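Local coordinates for protein short-chain dehydrogenase/reductase SDR (Burkholderia phymatum, PDB 5IG2) that binds NAD in a Rossmann-type fold and probably acts as an oxidoreductase on CH-OH groups, at residues S110-V118 with A206-N216; V171-Y179 with V189-A197. All blocks are in the same frame, centred on the assembly; numbering follows the deposited sequence.

How the contacts relate
One NAD molecule borders both contacts, which illustrate how a Rossmann-type subunit combines a buried sheet core with a loop laid over the cofactor. Contact 2 packs helix 162-185 on strand 189-194, within the beta-alpha-beta unit that starts at strand 144-149; contact 1 joins the start of helix 112-140 to the loop between strand 189-194 and helix 222-236. Along the chain contact 2 is nested inside the span closed by contact 1. Their centres lie about 25 Å apart on opposite sides of the chain's centre, and their nearest atoms about 8 Å apart. Contact 2 ends beside the nicotinamide, whereas contact 1 reaches the pyrophosphate and the adenosine side. Both also touch a second subunit.

Contact 1. Residues S110-V118 with A206-N216. With NAD (nicotinamide-adenine-dinucleotide), chain F.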
loop_
_atom_site.group_PDB
_atom_site.type_symbol
_atom_site.label_atom_id
_atom_site.label_comp_id
_atom_site.label_asym_id
_atom_site.label_seq_id
_atom_site.Cartn_x
_atom_site.Cartn_y
_atom_site.Cartn_z
ATOM N N SER B 110 -19.806 46.077 35.701
ATOM C CA SER B 110 -20.957 45.493 35.026
ATOM C C SER B 110 -22.127 46.474 35.005
ATOM O O SER B 110 -22.248 47.357 35.854
ATOM C CB SER B 110 -21.391 44.205 35.717
ATOM O OG SER B 110 -20.414 43.184 35.602
ATOM N N SER B 111 -23.013 46.290 34.034
ATOM C CA SER B 111 -24.142 47.188 33.860
ATOM C C SER B 111 -25.354 46.700 34.646
ATOM O O SER B 111 -25.423 45.545 35.079
ATOM C CB SER B 111 -24.510 47.294 32.382
ATOM O OG SER B 111 -24.952 46.026 31.927
ATOM N N ALA B 112 -26.328 47.603 34.819
ATOM C CA ALA B 112 -27.626 47.188 35.345
ATOM C C ALA B 112 -28.223 46.069 34.501
ATOM O O ALA B 112 -28.820 45.122 35.032
ATOM C CB ALA B 112 -28.583 48.384 35.406
ATOM N N ASN B 113 -28.065 46.158 33.176
ATOM C CA ASN B 113 -28.576 45.111 32.296
ATOM C C ASN B 113 -27.914 43.768 32.587
ATOM O O ASN B 113 -28.555 42.715 32.472
ATOM C CB ASN B 113 -28.365 45.496 30.825
ATOM C CG ASN B 113 -29.413 46.467 30.303
ATOM O OD1 ASN B 113 -30.426 46.733 30.955
ATOM N ND2 ASN B 113 -29.175 46.992 29.108
ATOM N N ASP B 114 -26.622 43.777 32.934
ATOM C CA ASP B 114 -25.950 42.524 33.271
ATOM C C ASP B 114 -26.603 41.869 34.482
ATOM O O ASP B 114 -26.852 40.656 34.494
ATOM C CB ASP B 114 -24.463 42.757 33.549
ATOM C CG ASP B 114 -23.674 43.169 32.315
ATOM O OD1 ASP B 114 -24.086 42.853 31.176
ATOM O OD2 ASP B 114 -22.622 43.827 32.503
ATOM N N TRP B 115 -26.861 42.662 35.526
ATOM C CA TRP B 115 -27.530 42.140 36.713
ATOM C C TRP B 115 -28.916 41.605 36.371
ATOM O O TRP B 115 -29.290 40.507 36.793
ATOM C CB TRP B 115 -27.639 43.228 37.783
ATOM C CG TRP B 115 -26.353 43.598 38.459
ATOM C CD1 TRP B 115 -25.493 44.596 38.098
ATOM C CD2 TRP B 115 -25.802 43.002 39.641
ATOM N NE1 TRP B 115 -24.427 44.638 38.965
ATOM C CE2 TRP B 115 -24.593 43.675 39.924
ATOM C CE3 TRP B 115 -26.207 41.962 40.480
ATOM C CZ2 TRP B 115 -23.785 43.340 41.016
ATOM C CZ3 TRP B 115 -25.401 41.630 41.563
ATOM C CH2 TRP B 115 -24.205 42.315 41.820
ATOM N N ALA B 116 -29.706 42.387 35.630
ATOM C CA ALA B 116 -31.056 41.954 35.277
ATOM C C ALA B 116 -31.037 40.667 34.455
ATOM O O ALA B 116 -31.900 39.796 34.626
ATOM C CB ALA B 116 -31.772 43.063 34.507
ATOM N N TRP B 117 -30.080 40.542 33.537
ATOM C CA TRP B 117 -30.019 39.361 32.684
ATOM C C TRP B 117 -29.701 38.115 33.502
ATOM O O TRP B 117 -30.449 37.129 33.478
ATOM C CB TRP B 117 -28.969 39.566 31.593
ATOM C CG TRP B 117 -28.769 38.368 30.687
ATOM C CD1 TRP B 117 -29.736 37.548 30.178
ATOM C CD2 TRP B 117 -27.515 37.864 30.200
ATOM N NE1 TRP B 117 -29.161 36.573 29.388
ATOM C CE2 TRP B 117 -27.800 36.743 29.390
ATOM C CE3 TRP B 117 -26.179 38.255 30.367
ATOM C CZ2 TRP B 117 -26.795 36.009 28.739
ATOM C CZ3 TRP B 117 -25.175 37.518 29.728
ATOM C CH2 TRP B 117 -25.492 36.407 28.923
ATOM N N VAL B 118 -28.591 38.151 34.245
ATOM C CA VAL B 118 -28.142 36.969 34.979
ATOM C C VAL B 118 -29.153 36.589 36.047
ATOM O O VAL B 118 -29.477 35.409 36.223
ATOM C CB VAL B 118 -26.749 37.209 35.592
ATOM C CG1 VAL B 118 -26.279 35.971 36.366
ATOM C CG2 VAL B 118 -25.752 37.584 34.507
ATOM N N ALA B 206 -22.622 32.304 26.816
ATOM C CA ALA B 206 -23.997 32.663 27.163
ATOM C C ALA B 206 -24.470 33.930 26.447
ATOM O O ALA B 206 -25.678 34.114 26.254
ATOM C CB ALA B 206 -24.135 32.824 28.684
ATOM N N GLU B 207 -23.547 34.808 26.042
ATOM C CA GLU B 207 -23.949 36.039 25.367
ATOM C C GLU B 207 -24.795 35.764 24.137
ATOM O O GLU B 207 -25.565 36.640 23.726
ATOM C CB GLU B 207 -22.732 36.867 24.956
ATOM C CG GLU B 207 -22.025 37.576 26.110
ATOM C CD GLU B 207 -22.831 38.739 26.699
ATOM O OE1 GLU B 207 -23.737 39.260 26.006
ATOM O OE2 GLU B 207 -22.552 39.125 27.860
ATOM N N ARG B 208 -24.681 34.558 23.560
ATOM C CA ARG B 208 -25.444 34.225 22.359
ATOM C C ARG B 208 -26.945 34.263 22.614
ATOM O O ARG B 208 -27.717 34.466 21.671
ATOM C CB ARG B 208 -25.026 32.848 21.809
ATOM C CG ARG B 208 -25.596 31.632 22.563
ATOM C CD ARG B 208 -24.850 30.307 22.218
ATOM N NE ARG B 208 -25.342 29.144 22.974
ATOM C CZ ARG B 208 -24.940 28.808 24.208
ATOM N NH1 ARG B 208 -24.041 29.546 24.858
ATOM N NH2 ARG B 208 -25.442 27.734 24.813
ATOM N N VAL B 209 -27.386 34.074 23.867
ATOM C CA VAL B 209 -28.810 34.113 24.185
ATOM C C VAL B 209 -29.163 35.281 25.107
ATOM O O VAL B 209 -30.206 35.253 25.759
ATOM C CB VAL B 209 -29.305 32.778 24.781
ATOM C CG1 VAL B 209 -29.282 31.669 23.734
ATOM C CG2 VAL B 209 -28.507 32.398 26.029
ATOM N N ARG B 210 -28.323 36.308 25.183
ATOM C CA ARG B 210 -28.738 37.511 25.895
ATOM C C ARG B 210 -29.813 38.208 25.070
ATOM O O ARG B 210 -29.630 38.396 23.858
ATOM C CB ARG B 210 -27.563 38.459 26.148
ATOM C CG ARG B 210 -27.964 39.742 26.893
ATOM C CD ARG B 210 -26.941 40.872 26.719
ATOM N NE ARG B 210 -25.700 40.606 27.437
ATOM C CZ ARG B 210 -25.359 41.163 28.596
ATOM N NH1 ARG B 210 -26.163 42.049 29.184
ATOM N NH2 ARG B 210 -24.202 40.838 29.164
ATOM N N PRO B 211 -30.949 38.578 25.667
ATOM C CA PRO B 211 -32.002 39.244 24.892
ATOM C C PRO B 211 -31.557 40.622 24.448
ATOM O O PRO B 211 -30.758 41.286 25.114
ATOM C CB PRO B 211 -33.173 39.330 25.876
ATOM C CG PRO B 211 -32.564 39.230 27.199
ATOM C CD PRO B 211 -31.358 38.343 27.060
ATOM N N GLU B 212 -32.093 41.048 23.301
ATOM C CA GLU B 212 -31.661 42.311 22.710
ATOM C C GLU B 212 -31.907 43.476 23.657
ATOM O O GLU B 212 -31.102 44.413 23.727
ATOM C CB GLU B 212 -32.371 42.533 21.373
ATOM C CG GLU B 212 -32.115 43.896 20.719
ATOM C CD GLU B 212 -30.743 44.015 20.049
ATOM O OE1 GLU B 212 -30.366 45.150 19.662
ATOM O OE2 GLU B 212 -30.046 42.984 19.903
ATOM N N ALA B 213 -33.000 43.424 24.420
ATOM C CA ALA B 213 -33.324 44.534 25.307
ATOM C C ALA B 213 -32.305 44.708 26.428
ATOM O O ALA B 213 -32.218 45.794 27.003
ATOM C CB ALA B 213 -34.721 44.339 25.892
ATOM N N LEU B 214 -31.527 43.677 26.749
ATOM C CA LEU B 214 -30.535 43.775 27.807
ATOM C C LEU B 214 -29.111 43.889 27.276
ATOM O O LEU B 214 -28.160 43.714 28.045
ATOM C CB LEU B 214 -30.663 42.577 28.746
ATOM C CG LEU B 214 -32.012 42.543 29.470
ATOM C CD1 LEU B 214 -32.222 41.241 30.256
ATOM C CD2 LEU B 214 -32.129 43.756 30.375
ATOM N N ARG B 215 -28.935 44.186 25.990
ATOM C CA ARG B 215 -27.595 44.361 25.454
ATOM C C ARG B 215 -26.922 45.595 26.048
ATOM O O ARG B 215 -27.573 46.541 26.511
ATOM C CB ARG B 215 -27.626 44.490 23.939
ATOM C CG ARG B 215 -28.119 43.256 23.244
ATOM C CD ARG B 215 -27.378 43.028 21.945
ATOM N NE ARG B 215 -28.153 42.189 21.037
ATOM C CZ ARG B 215 -28.289 40.871 21.158
ATOM N NH1 ARG B 215 -29.021 40.205 20.275
ATOM N NH2 ARG B 215 -27.697 40.220 22.158
ATOM N N ASN B 216 -25.590 45.570 26.029
ATOM C CA ASN B 216 -24.765 46.675 26.503
ATOM C C ASN B 216 -24.296 47.493 25.309
ATOM O O ASN B 216 -23.683 46.948 24.384
ATOM C CB ASN B 216 -23.563 46.156 27.290
ATOM C CG ASN B 216 -23.967 45.452 28.567
ATOM O OD1 ASN B 216 -24.800 45.958 29.321
ATOM N ND2 ASN B 216 -23.388 44.274 28.814
HETATM P PA NAD F . -25.023 25.704 28.248
HETATM O O1A NAD F . -24.815 27.030 27.628
HETATM O O2A NAD F . -24.393 24.549 27.455
HETATM O O5B NAD F . -26.554 25.361 28.520
HETATM C C5B NAD F . -27.426 26.320 29.148
HETATM C C4B NAD F . -28.638 26.452 28.269
HETATM O O4B NAD F . -29.566 27.380 28.873
HETATM C C3B NAD F . -28.372 26.959 26.841
HETATM O O3B NAD F . -28.878 26.056 25.864
HETATM C C2B NAD F . -29.123 28.299 26.785
HETATM O O2B NAD F . -29.698 28.551 25.509
HETATM C C1B NAD F . -30.210 28.073 27.826
HETATM N N9A NAD F . -30.798 29.296 28.357
HETATM C C8A NAD F . -30.154 30.464 28.672
HETATM N N7A NAD F . -30.957 31.441 29.018
HETATM C C5A NAD F . -32.219 30.875 28.931
HETATM C C6A NAD F . -33.508 31.392 29.157
HETATM N N6A NAD F . -33.752 32.673 29.446
HETATM N N1A NAD F . -34.556 30.549 29.023
HETATM C C2A NAD F . -34.320 29.281 28.666
HETATM N N3A NAD F . -33.151 28.686 28.398
HETATM C C4A NAD F . -32.135 29.546 28.544
HETATM O O3 NAD F . -24.420 25.703 29.718
HETATM P PN NAD F . -24.507 24.641 30.909
HETATM O O1N NAD F . -25.081 23.364 30.414
HETATM O O2N NAD F . -23.178 24.628 31.562
HETATM O O5D NAD F . -25.544 25.397 31.851
HETATM C C5D NAD F . -26.500 24.672 32.654
HETATM C C4D NAD F . -26.395 25.171 34.075
HETATM O O4D NAD F . -25.168 24.701 34.684
HETATM C C3D NAD F . -26.399 26.696 34.243
HETATM O O3D NAD F . -27.253 27.053 35.323
HETATM C C2D NAD F . -24.946 27.003 34.610
HETATM O O2D NAD F . -24.860 28.198 35.376
HETATM C C1D NAD F . -24.625 25.758 35.423
HETATM N N1N NAD F . -23.133 25.459 35.674
HETATM C C2N NAD F . -22.326 25.253 34.618
HETATM C C3N NAD F . -20.993 24.941 34.816
HETATM C C7N NAD F . -20.068 24.547 33.706
HETATM O O7N NAD F . -18.842 24.606 33.889
HETATM N N7N NAD F . -20.597 24.257 32.529
HETATM C C4N NAD F . -20.520 24.838 36.119
HETATM C C5N NAD F . -21.379 25.038 37.186
HETATM C C6N NAD F . -22.691 25.357 36.944
HETATM O O HOH W 1 -30.829 34.286 28.351
#
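The Arg210 side chain lies over the Trp117 indole and then turns into a carboxylate pair, a compact example of one arginine used both for its carbons and for its charge. Its CB makes a CH-pi contact, 3.8 Å from the centroid of the six-membered ring of Trp117. The chain bends at chi3 (-71°), bringing the guanidinium over Trp117 CE3 with the two planes 37° apart. From there NH1 and NH2 of Arg210 both grip Asp114 OD1, NH2 at 2.8 Å. Asn216 ND2 adds a third, almost perfectly straight bond to Asp114 OD1 (2.8 Å), on the syn side of the carboxylate.

The next shell holds the guanidinium in place. Glu207 takes it side-on, OE1 from NE and OE2 from NH2, the latter at 2.7 Å, while NH1 also bonds to Leu214 O. Two carboxylates and a carbonyl thus fix its rotation and would favour its positive charge. Around the indole, Pro211 CD touches CD1, Ala206 O meets the edge at CZ2, and a water links NE1 to Val209 O. Leu214 CD1 packs on Trp117 CB, and its other methyl, CD2, lies 3.5 Å from Asn113 OD1. Asn113 ND2 turns to Arg215 O (3.1 Å).

Asp114 is itself positioned by a capping box with Ser111, whose OG also donates to Asn216 OD1 (2.6 Å). Beyond the Trp117 side of the loop, Arg208 NH2 bonds to NAD O1A (3.0 Å) and Val209 borders the adenosine. The arrangement secures the segment after strand 189-194, which in short-chain dehydrogenases/reductases commonly belongs to the substrate-binding loop, against the capped start of helix 112-140.

Contact 2. Residues V171-Y179 with V189-A197; sequences VVSLTETLY and VGCSLLCPA. With NAD (nicotinamide-adenine-dinucleotide), chain F.
Leu193 stands on the strand with both methyls against the helix, CD2 meeting Val172 CG1 at 3.7 Å and CD1 lying 3.9 Å from Thr175 OG1. Its CG is anti to the backbone N (chi1 175°), which carries the branch up between Val172 and Thr175. Thr175 in turn lays CG2 over the strand, 3.6 Å from Ser192 O. The second close point is Cys191, whose SG tucks under the helix backbone, 3.6 Å from Tyr179 N and 4.0 Å from Leu178 CG.

Packing thins just past the strand, at Cys195, whose SG comes only to 4.4 Å of Val172 CG2. Pro196 and Ala197 then leave the helix for the cofactor, Pro196 O lying 3.3 Å from NAD C5N. The outer face of the helix is not left to solvent: Glu176 forms a salt bridge to Arg273 of the second subunit, and Thr177 bonds to Asn165 of that subunit.

No hydrogen bond crosses between segments 171-179 and 189-197. Thr175 OG1 bonds to Val171 O (2.6 Å), and Ser192 OG to His145 NE2 and the backbone O of Arg257. The two faces therefore meet through apolar packing and shape, while a polar tie to the sheet runs from Thr175 OG1 to Asn148 on strand 144-149.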
loop_
_atom_site.group_PDB
_atom_site.type_symbol
_atom_site.label_atom_id
_atom_site.label_comp_id
_atom_site.label_asym_id
_atom_site.label_seq_id
_atom_site.Cartn_x
_atom_site.Cartn_y
_atom_site.Cartn_z
ATOM N N VAL B 171 -29.515 30.637 44.480
ATOM C CA VAL B 171 -30.078 29.322 44.163
ATOM C C VAL B 171 -29.780 28.329 45.283
ATOM O O VAL B 171 -30.651 27.547 45.690
ATOM C CB VAL B 171 -29.549 28.816 42.806
ATOM C CG1 VAL B 171 -30.029 27.360 42.516
ATOM C CG2 VAL B 171 -29.971 29.754 41.685
ATOM N N VAL B 172 -28.552 28.354 45.809
ATOM C CA VAL B 172 -28.194 27.441 46.898
ATOM C C VAL B 172 -29.159 27.598 48.070
ATOM O O VAL B 172 -29.783 26.628 48.523
ATOM C CB VAL B 172 -26.738 27.665 47.344
ATOM C CG1 VAL B 172 -26.496 26.954 48.666
ATOM C CG2 VAL B 172 -25.750 27.141 46.284
ATOM N N SER B 173 -29.312 28.828 48.571
ATOM C CA SER B 173 -30.112 29.021 49.777
ATOM C C SER B 173 -31.601 28.837 49.508
ATOM O O SER B 173 -32.327 28.322 50.371
ATOM C CB SER B 173 -29.861 30.400 50.373
ATOM O OG SER B 173 -30.656 30.554 51.530
ATOM N N LEU B 174 -32.091 29.267 48.337
ATOM C CA LEU B 174 -33.509 29.047 48.067
ATOM C C LEU B 174 -33.805 27.559 48.009
ATOM O O LEU B 174 -34.861 27.115 48.469
ATOM C CB LEU B 174 -33.957 29.752 46.781
ATOM C CG LEU B 174 -33.715 29.196 45.379
ATOM C CD1 LEU B 174 -34.715 28.109 44.989
ATOM C CD2 LEU B 174 -33.790 30.327 44.367
ATOM N N THR B 175 -32.863 26.767 47.490
ATOM C CA THR B 175 -33.090 25.333 47.389
ATOM C C THR B 175 -32.969 24.670 48.756
ATOM O O THR B 175 -33.739 23.757 49.078
ATOM C CB THR B 175 -32.111 24.718 46.376
ATOM O OG1 THR B 175 -32.172 25.452 45.136
ATOM C CG2 THR B 175 -32.439 23.221 46.106
ATOM N N GLU B 176 -32.011 25.119 49.572
ATOM C CA GLU B 176 -31.937 24.637 50.947
ATOM C C GLU B 176 -33.225 24.937 51.700
ATOM O O GLU B 176 -33.711 24.101 52.474
ATOM C CB GLU B 176 -30.740 25.266 51.668
ATOM C CG GLU B 176 -29.379 24.758 51.195
ATOM C CD GLU B 176 -28.211 25.517 51.819
ATOM O OE1 GLU B 176 -28.449 26.520 52.530
ATOM O OE2 GLU B 176 -27.052 25.096 51.613
ATOM N N THR B 177 -33.787 26.134 51.497
ATOM C CA THR B 177 -35.037 26.470 52.169
ATOM C C THR B 177 -36.182 25.622 51.647
ATOM O O THR B 177 -37.033 25.173 52.425
ATOM C CB THR B 177 -35.375 27.944 51.988
ATOM O OG1 THR B 177 -34.219 28.738 52.268
ATOM C CG2 THR B 177 -36.504 28.317 52.947
ATOM N N LEU B 178 -36.226 25.415 50.329
ATOM C CA LEU B 178 -37.256 24.566 49.746
ATOM C C LEU B 178 -37.206 23.161 50.336
ATOM O O LEU B 178 -38.252 22.534 50.554
ATOM C CB LEU B 178 -37.079 24.519 48.229
ATOM C CG LEU B 178 -38.015 23.611 47.428
ATOM C CD1 LEU B 178 -39.458 24.092 47.548
ATOM C CD2 LEU B 178 -37.555 23.551 45.961
ATOM N N TYR B 179 -35.994 22.657 50.610
ATOM C CA TYR B 179 -35.857 21.343 51.232
ATOM C C TYR B 179 -36.615 21.289 52.551
ATOM O O TYR B 179 -37.353 20.332 52.822
ATOM C CB TYR B 179 -34.376 21.009 51.435
ATOM C CG TYR B 179 -34.143 19.737 52.229
ATOM C CD1 TYR B 179 -34.074 19.771 53.620
ATOM C CD2 TYR B 179 -34.010 18.498 51.589
ATOM C CE1 TYR B 179 -33.878 18.617 54.359
ATOM C CE2 TYR B 179 -33.815 17.331 52.327
ATOM C CZ TYR B 179 -33.746 17.406 53.714
ATOM O OH TYR B 179 -33.539 16.277 54.473
ATOM N N VAL B 189 -42.899 15.091 47.597
ATOM C CA VAL B 189 -42.088 15.917 46.712
ATOM C C VAL B 189 -40.815 16.301 47.454
ATOM O O VAL B 189 -40.869 16.755 48.604
ATOM C CB VAL B 189 -42.866 17.165 46.250
ATOM C CG1 VAL B 189 -42.067 17.948 45.242
ATOM C CG2 VAL B 189 -44.219 16.773 45.658
ATOM N N GLY B 190 -39.670 16.108 46.804
ATOM C CA GLY B 190 -38.384 16.439 47.394
ATOM C C GLY B 190 -37.559 17.318 46.477
ATOM O O GLY B 190 -38.055 17.742 45.430
ATOM N N CYS B 191 -36.311 17.610 46.840
ATOM C CA CYS B 191 -35.507 18.446 45.962
ATOM C C CYS B 191 -34.021 18.183 46.189
ATOM O O CYS B 191 -33.618 17.619 47.210
ATOM C CB CYS B 191 -35.850 19.927 46.157
ATOM S SG CYS B 191 -35.412 20.607 47.769
ATOM N N SER B 192 -33.214 18.581 45.204
ATOM C CA SER B 192 -31.766 18.436 45.264
ATOM C C SER B 192 -31.103 19.678 44.682
ATOM O O SER B 192 -31.698 20.429 43.904
ATOM C CB SER B 192 -31.262 17.203 44.500
ATOM O OG SER B 192 -31.802 15.993 45.019
ATOM N N LEU B 193 -29.838 19.857 45.042
ATOM C CA LEU B 193 -29.069 21.041 44.691
ATOM C C LEU B 193 -27.792 20.582 44.000
ATOM O O LEU B 193 -26.935 19.956 44.633
ATOM C CB LEU B 193 -28.760 21.866 45.945
ATOM C CG LEU B 193 -27.856 23.102 45.797
ATOM C CD1 LEU B 193 -28.493 24.142 44.871
ATOM C CD2 LEU B 193 -27.519 23.693 47.169
ATOM N N LEU B 194 -27.647 20.917 42.717
ATOM C CA LEU B 194 -26.511 20.480 41.906
ATOM C C LEU B 194 -25.453 21.584 41.837
ATOM O O LEU B 194 -25.740 22.693 41.368
ATOM C CB LEU B 194 -26.983 20.094 40.505
ATOM C CG LEU B 194 -25.914 19.715 39.486
ATOM C CD1 LEU B 194 -25.154 18.480 39.950
ATOM C CD2 LEU B 194 -26.559 19.468 38.136
ATOM N N CYS B 195 -24.224 21.270 42.275
ATOM C CA CYS B 195 -23.135 22.251 42.383
ATOM C C CYS B 195 -21.866 21.772 41.684
ATOM O O CYS B 195 -20.897 21.358 42.345
ATOM C CB CYS B 195 -22.829 22.557 43.849
ATOM S SG CYS B 195 -24.216 23.285 44.772
ATOM N N PRO B 196 -21.817 21.840 40.354
ATOM C CA PRO B 196 -20.638 21.368 39.623
ATOM C C PRO B 196 -19.551 22.426 39.521
ATOM O O PRO B 196 -19.796 23.625 39.650
ATOM C CB PRO B 196 -21.188 21.049 38.223
ATOM C CG PRO B 196 -22.683 21.204 38.324
ATOM C CD PRO B 196 -22.919 22.162 39.440
ATOM N N ALA B 197 -18.326 21.940 39.292
ATOM C CA ALA B 197 -17.225 22.781 38.849
ATOM C C ALA B 197 -17.220 22.804 37.321
ATOM O O ALA B 197 -18.168 22.355 36.671
ATOM C CB ALA B 197 -15.901 22.285 39.428
HETATM P PA NAD F . -25.023 25.704 28.248
HETATM O O1A NAD F . -24.815 27.030 27.628
HETATM O O2A NAD F . -24.393 24.549 27.455
HETATM O O5B NAD F . -26.554 25.361 28.520
HETATM C C5B NAD F . -27.426 26.320 29.148
HETATM C C4B NAD F . -28.638 26.452 28.269
HETATM O O4B NAD F . -29.566 27.380 28.873
HETATM C C3B NAD F . -28.372 26.959 26.841
HETATM O O3B NAD F . -28.878 26.056 25.864
HETATM C C2B NAD F . -29.123 28.299 26.785
HETATM O O2B NAD F . -29.698 28.551 25.509
HETATM C C1B NAD F . -30.210 28.073 27.826
HETATM N N9A NAD F . -30.798 29.296 28.357
HETATM C C8A NAD F . -30.154 30.464 28.672
HETATM N N7A NAD F . -30.957 31.441 29.018
HETATM C C5A NAD F . -32.219 30.875 28.931
HETATM C C6A NAD F . -33.508 31.392 29.157
HETATM N N6A NAD F . -33.752 32.673 29.446
HETATM N N1A NAD F . -34.556 30.549 29.023
HETATM C C2A NAD F . -34.320 29.281 28.666
HETATM N N3A NAD F . -33.151 28.686 28.398
HETATM C C4A NAD F . -32.135 29.546 28.544
HETATM O O3 NAD F . -24.420 25.703 29.718
HETATM P PN NAD F . -24.507 24.641 30.909
HETATM O O1N NAD F . -25.081 23.364 30.414
HETATM O O2N NAD F . -23.178 24.628 31.562
HETATM O O5D NAD F . -25.544 25.397 31.851
HETATM C C5D NAD F . -26.500 24.672 32.654
HETATM C C4D NAD F . -26.395 25.171 34.075
HETATM O O4D NAD F . -25.168 24.701 34.684
HETATM C C3D NAD F . -26.399 26.696 34.243
HETATM O O3D NAD F . -27.253 27.053 35.323
HETATM C C2D NAD F . -24.946 27.003 34.610
HETATM O O2D NAD F . -24.860 28.198 35.376
HETATM C C1D NAD F . -24.625 25.758 35.423
HETATM N N1N NAD F . -23.133 25.459 35.674
HETATM C C2N NAD F . -22.326 25.253 34.618
HETATM C C3N NAD F . -20.993 24.941 34.816
HETATM C C7N NAD F . -20.068 24.547 33.706
HETATM O O7N NAD F . -18.842 24.606 33.889
HETATM N N7N NAD F . -20.597 24.257 32.529
HETATM C C4N NAD F . -20.520 24.838 36.119
HETATM C C5N NAD F . -21.379 25.038 37.186
HETATM C C6N NAD F . -22.691 25.357 36.944
#